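Local coordinates for AxyAgu115A (Amphibacillus xylanus NBRC 15112, PDB 6NPS), which is a family GH115 enzyme that probably releases alpha-linked glucuronic acid side groups from xylan, as alpha-glucuronidases of this family do, at residues A[817-831]-A[932-944]. The protein carries 3 engineered substitutions. Sequence-based numbering, arbitrary orientation.
Sequences FEVLDGYGKTLSAIK and IYAVSPGFALEKI
Ile-830 and Leu-941 form an antiparallel hydrogen-bonded pair: Ile-830 N donates to Leu-941 O (2.9 Å) and Leu-941 N to Ile-830 O (3.0 Å). Beta-branched Ile-830 suits a strand, and both side chains, apolar enough for a buried layer, lie side by side, Ile-830 CG1 4.0 Å from Leu-941 CB; Leu-866 and Val-848 extend this layer. At one end, Phe-817 turns its ring edge to the backbone N of Ala-934, its CZ 3.7 Å from Ala-934 CB; so small a methyl lets the ring come close. At the other, where Glu-942 and Lys-943 form a classic beta bulge opposite Tyr-865, Glu-942 sets CG beside its backbone N (chi1 -64°) and runs on extended, carrying the carboxylate to the 824-826 loop. Lys-825 N donates a nearly straight hydrogen bond (2.9 Å, 173°) to Glu-942 OE1 from above the carboxylate plane, and a water joins OE1 to Thr-826 OG1, which also bonds Glu-797. Gly-824 suits its place, since a CB would hit the carboxylate. With an alanine at Glu-942, Lys-825 N would probably lose its acceptor and the water its link to the strand, leaving the loop less firmly fixed. Main-chain pairing thus joins the C-terminal domain's hairpin to strand 940-948, while one buried carboxylate ties down its loop.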
loop_
_atom_site.group_PDB
_atom_site.type_symbol
_atom_site.label_atom_id
_atom_site.label_comp_id
_atom_site.label_asym_id
_atom_site.label_seq_id
_atom_site.Cartn_x
_atom_site.Cartn_y
_atom_site.Cartn_z
ATOM N N PHE A 817 31.350 -6.168 31.996
ATOM C CA PHE A 817 30.015 -5.854 31.516
ATOM C C PHE A 817 29.036 -5.695 32.671
ATOM O O PHE A 817 29.043 -6.463 33.626
ATOM C CB PHE A 817 29.516 -6.933 30.557
ATOM C CG PHE A 817 30.030 -6.765 29.155
ATOM C CD1 PHE A 817 29.410 -5.919 28.284
ATOM C CD2 PHE A 817 31.174 -7.470 28.740
ATOM C CE1 PHE A 817 29.900 -5.726 26.979
ATOM C CE2 PHE A 817 31.643 -7.328 27.477
ATOM C CZ PHE A 817 31.010 -6.448 26.578
ATOM N N GLU A 818 28.202 -4.680 32.584
ATOM C CA GLU A 818 27.139 -4.448 33.548
ATOM C C GLU A 818 25.790 -4.514 32.846
ATOM O O GLU A 818 25.663 -4.060 31.695
ATOM C CB GLU A 818 27.287 -3.067 34.201
ATOM C CG GLU A 818 28.526 -2.896 35.049
ATOM C CD GLU A 818 28.300 -3.298 36.496
ATOM O OE1 GLU A 818 27.206 -3.821 36.809
ATOM O OE2 GLU A 818 29.222 -3.103 37.317
ATOM N N VAL A 819 24.764 -4.993 33.548
ATOM C CA VAL A 819 23.403 -4.967 33.011
ATOM C C VAL A 819 22.782 -3.637 33.396
ATOM O O VAL A 819 22.742 -3.292 34.583
ATOM C CB VAL A 819 22.547 -6.126 33.544
ATOM C CG1 VAL A 819 21.085 -6.045 32.967
ATOM C CG2 VAL A 819 23.204 -7.503 33.234
ATOM N N LEU A 820 22.306 -2.893 32.391
ATOM C CA LEU A 820 21.549 -1.663 32.585
ATOM C C LEU A 820 20.071 -2.047 32.584
ATOM O O LEU A 820 19.499 -2.307 31.526
ATOM C CB LEU A 820 21.871 -0.657 31.482
ATOM C CG LEU A 820 23.331 -0.175 31.428
ATOM C CD1 LEU A 820 23.613 0.752 30.200
ATOM C CD2 LEU A 820 23.620 0.583 32.682
ATOM N N ASP A 821 19.461 -2.084 33.772
ATOM C CA ASP A 821 18.066 -2.494 33.905
ATOM C C ASP A 821 17.164 -1.566 33.113
ATOM O O ASP A 821 17.346 -0.347 33.127
ATOM C CB ASP A 821 17.627 -2.470 35.370
ATOM C CG ASP A 821 18.473 -3.381 36.263
ATOM O OD1 ASP A 821 19.108 -4.327 35.741
ATOM O OD2 ASP A 821 18.486 -3.145 37.497
ATOM N N GLY A 822 16.204 -2.154 32.393
ATOM C CA GLY A 822 15.204 -1.366 31.675
ATOM C C GLY A 822 15.723 -0.576 30.498
ATOM O O GLY A 822 14.959 0.173 29.890
ATOM N N TYR A 823 16.986 -0.739 30.130
ATOM C CA TYR A 823 17.559 0.059 29.060
ATOM C C TYR A 823 17.059 -0.436 27.702
ATOM O O TYR A 823 16.697 -1.606 27.539
ATOM C CB TYR A 823 19.085 -0.000 29.151
ATOM C CG TYR A 823 19.802 1.018 28.315
ATOM C CD1 TYR A 823 20.047 0.767 26.985
ATOM C CD2 TYR A 823 20.243 2.236 28.850
ATOM C CE1 TYR A 823 20.680 1.662 26.207
ATOM C CE2 TYR A 823 20.901 3.161 28.047
ATOM C CZ TYR A 823 21.114 2.859 26.728
ATOM O OH TYR A 823 21.757 3.729 25.873
ATOM N N GLY A 824 16.953 0.489 26.740
ATOM C CA GLY A 824 16.718 0.087 25.362
ATOM C C GLY A 824 15.261 -0.191 25.008
ATOM O O GLY A 824 14.315 0.196 25.705
ATOM N N LYS A 825 15.090 -0.908 23.891
ATOM C CA LYS A 825 13.760 -1.125 23.340
ATOM C C LYS A 825 13.042 -2.257 24.038
ATOM O O LYS A 825 11.803 -2.250 24.106
ATOM C CB LYS A 825 13.840 -1.407 21.840
ATOM C CG LYS A 825 14.280 -0.159 21.056
ATOM C CD LYS A 825 14.321 -0.430 19.559
ATOM C CE LYS A 825 12.943 -0.375 18.896
ATOM N NZ LYS A 825 13.083 -0.480 17.371
ATOM N N THR A 826 13.791 -3.228 24.557
ATOM C CA THR A 826 13.163 -4.397 25.170
ATOM C C THR A 826 13.671 -4.574 26.608
ATOM O O THR A 826 13.596 -3.629 27.405
ATOM C CB THR A 826 13.359 -5.643 24.272
ATOM O OG1 THR A 826 14.752 -5.933 24.076
ATOM C CG2 THR A 826 12.708 -5.416 22.860
ATOM N N LEU A 827 14.199 -5.743 26.964
ATOM C CA LEU A 827 14.416 -6.039 28.381
ATOM C C LEU A 827 15.464 -5.107 28.991
ATOM O O LEU A 827 15.211 -4.425 29.983
ATOM C CB LEU A 827 14.806 -7.513 28.545
ATOM C CG LEU A 827 14.992 -8.037 29.980
ATOM C CD1 LEU A 827 13.720 -7.841 30.851
ATOM C CD2 LEU A 827 15.444 -9.499 29.948
ATOM N N SER A 828 16.637 -5.045 28.403
ATOM C CA SER A 828 17.744 -4.330 29.042
ATOM C C SER A 828 18.904 -4.348 28.064
ATOM O O SER A 828 18.753 -4.742 26.900
ATOM C CB SER A 828 18.127 -4.958 30.394
ATOM O OG SER A 828 18.682 -6.256 30.206
ATOM N N ALA A 829 20.076 -3.944 28.539
ATOM C CA ALA A 829 21.229 -3.908 27.666
ATOM C C ALA A 829 22.439 -4.185 28.530
ATOM O O ALA A 829 22.384 -4.051 29.749
ATOM C CB ALA A 829 21.389 -2.532 26.960
ATOM N N ILE A 830 23.537 -4.545 27.891
ATOM C CA ILE A 830 24.787 -4.715 28.625
ATOM C C ILE A 830 25.789 -3.740 28.035
ATOM O O ILE A 830 25.741 -3.428 26.843
ATOM C CB ILE A 830 25.321 -6.164 28.583
ATOM C CG1 ILE A 830 25.652 -6.590 27.142
ATOM C CG2 ILE A 830 24.328 -7.153 29.229
ATOM C CD1 ILE A 830 26.374 -7.930 27.090
ATOM N N LYS A 831 26.672 -3.231 28.883
ATOM C CA LYS A 831 27.652 -2.233 28.482
ATOM C C LYS A 831 28.882 -2.414 29.364
ATOM O O LYS A 831 28.753 -2.729 30.544
ATOM C CB LYS A 831 27.064 -0.813 28.599
ATOM C CG LYS A 831 28.039 0.268 28.175
ATOM C CD LYS A 831 27.461 1.667 28.380
ATOM C CE LYS A 831 28.463 2.711 27.950
ATOM N NZ LYS A 831 27.963 4.104 28.118
ATOM N N ILE A 932 31.457 -12.348 23.558
ATOM C CA ILE A 932 31.478 -10.979 23.062
ATOM C C ILE A 932 32.393 -10.160 23.965
ATOM O O ILE A 932 32.189 -10.092 25.191
ATOM C CB ILE A 932 30.071 -10.381 23.007
ATOM C CG1 ILE A 932 29.169 -11.336 22.210
ATOM C CG2 ILE A 932 30.109 -8.971 22.442
ATOM C CD1 ILE A 932 27.813 -10.795 22.003
ATOM N N TYR A 933 33.421 -9.565 23.367
ATOM C CA TYR A 933 34.387 -8.743 24.088
ATOM C C TYR A 933 34.102 -7.273 23.821
ATOM O O TYR A 933 33.835 -6.874 22.673
ATOM C CB TYR A 933 35.827 -9.034 23.651
ATOM C CG TYR A 933 36.382 -10.393 23.944
ATOM C CD1 TYR A 933 36.076 -11.486 23.145
ATOM C CD2 TYR A 933 37.274 -10.584 24.999
ATOM C CE1 TYR A 933 36.619 -12.746 23.415
ATOM C CE2 TYR A 933 37.818 -11.836 25.274
ATOM C CZ TYR A 933 37.491 -12.904 24.473
ATOM O OH TYR A 933 38.033 -14.143 24.727
ATOM N N ALA A 934 34.209 -6.453 24.862
ATOM C CA ALA A 934 34.175 -5.015 24.641
ATOM C C ALA A 934 35.503 -4.542 24.078
ATOM O O ALA A 934 36.558 -5.003 24.509
ATOM C CB ALA A 934 33.882 -4.258 25.933
ATOM N N VAL A 935 35.451 -3.592 23.121
ATOM C CA VAL A 935 36.663 -2.994 22.567
ATOM C C VAL A 935 36.505 -1.469 22.573
ATOM O O VAL A 935 37.029 -0.787 23.463
ATOM C CB VAL A 935 36.952 -3.554 21.154
ATOM C CG1 VAL A 935 38.214 -2.898 20.506
ATOM C CG2 VAL A 935 37.081 -5.092 21.205
ATOM N N SER A 936 35.725 -0.908 21.591
ATOM C CA SER A 936 35.433 0.510 21.575
ATOM C C SER A 936 34.397 0.879 22.625
ATOM O O SER A 936 33.494 0.101 22.911
ATOM C CB SER A 936 34.901 0.958 20.201
ATOM O OG SER A 936 35.766 0.541 19.168
ATOM N N PRO A 937 34.481 2.094 23.163
ATOM C CA PRO A 937 33.373 2.652 23.961
ATOM C C PRO A 937 32.110 2.866 23.114
ATOM O O PRO A 937 32.162 2.952 21.887
ATOM C CB PRO A 937 33.927 3.998 24.436
ATOM C CG PRO A 937 35.450 3.910 24.252
ATOM C CD PRO A 937 35.653 2.991 23.084
ATOM N N GLY A 938 30.973 3.017 23.791
ATOM C CA GLY A 938 29.706 3.206 23.115
ATOM C C GLY A 938 28.954 1.938 22.724
ATOM O O GLY A 938 27.857 2.031 22.150
ATOM N N PHE A 939 29.485 0.762 23.039
ATOM C CA PHE A 939 28.881 -0.514 22.649
ATOM C C PHE A 939 27.878 -0.930 23.719
ATOM O O PHE A 939 28.266 -1.296 24.832
ATOM C CB PHE A 939 29.981 -1.555 22.445
ATOM C CG PHE A 939 29.475 -2.933 22.070
ATOM C CD1 PHE A 939 29.085 -3.219 20.772
ATOM C CD2 PHE A 939 29.406 -3.941 23.021
ATOM C CE1 PHE A 939 28.610 -4.504 20.429
ATOM C CE2 PHE A 939 28.940 -5.228 22.692
ATOM C CZ PHE A 939 28.554 -5.509 21.392
ATOM N N ALA A 940 26.580 -0.838 23.404
ATOM C CA ALA A 940 25.523 -1.225 24.331
ATOM C C ALA A 940 24.615 -2.224 23.614
ATOM O O ALA A 940 23.946 -1.874 22.629
ATOM C CB ALA A 940 24.737 -0.020 24.827
ATOM N N LEU A 941 24.612 -3.466 24.093
ATOM C CA LEU A 941 24.037 -4.577 23.354
ATOM C C LEU A 941 22.733 -4.981 24.019
ATOM O O LEU A 941 22.713 -5.273 25.225
ATOM C CB LEU A 941 25.013 -5.754 23.326
ATOM C CG LEU A 941 24.535 -7.052 22.687
ATOM C CD1 LEU A 941 24.346 -6.960 21.161
ATOM C CD2 LEU A 941 25.592 -8.116 22.986
ATOM N N GLU A 942 21.661 -5.035 23.233
ATOM C CA GLU A 942 20.324 -5.329 23.736
ATOM C C GLU A 942 19.867 -6.746 23.427
ATOM O O GLU A 942 19.235 -7.366 24.280
ATOM C CB GLU A 942 19.292 -4.339 23.162
ATOM C CG GLU A 942 19.584 -2.894 23.649
ATOM C CD GLU A 942 18.694 -1.783 23.043
ATOM O OE1 GLU A 942 17.491 -2.020 22.750
ATOM O OE2 GLU A 942 19.216 -0.646 22.895
ATOM N N LYS A 943 20.144 -7.259 22.228
ATOM C CA LYS A 943 19.601 -8.547 21.807
ATOM C C LYS A 943 20.554 -9.135 20.777
ATOM O O LYS A 943 21.210 -8.402 20.031
ATOM C CB LYS A 943 18.164 -8.393 21.223
ATOM C CG LYS A 943 17.476 -9.742 20.853
ATOM C CD LYS A 943 16.166 -9.530 20.077
ATOM C CE LYS A 943 15.103 -8.970 20.952
ATOM N NZ LYS A 943 13.824 -9.007 20.220
ATOM N N ILE A 944 20.641 -10.465 20.765
ATOM C CA ILE A 944 21.402 -11.216 19.773
ATOM C C ILE A 944 20.437 -12.188 19.104
ATOM O O ILE A 944 19.706 -12.909 19.792
ATOM C CB ILE A 944 22.557 -12.004 20.417
ATOM C CG1 ILE A 944 23.403 -11.093 21.319
ATOM C CG2 ILE A 944 23.370 -12.708 19.353
ATOM C CD1 ILE A 944 24.309 -11.859 22.290
HETATM O O HOH W 1 16.199 -4.471 21.774
HETATM O O HOH W 2 17.177 -6.955 25.934
#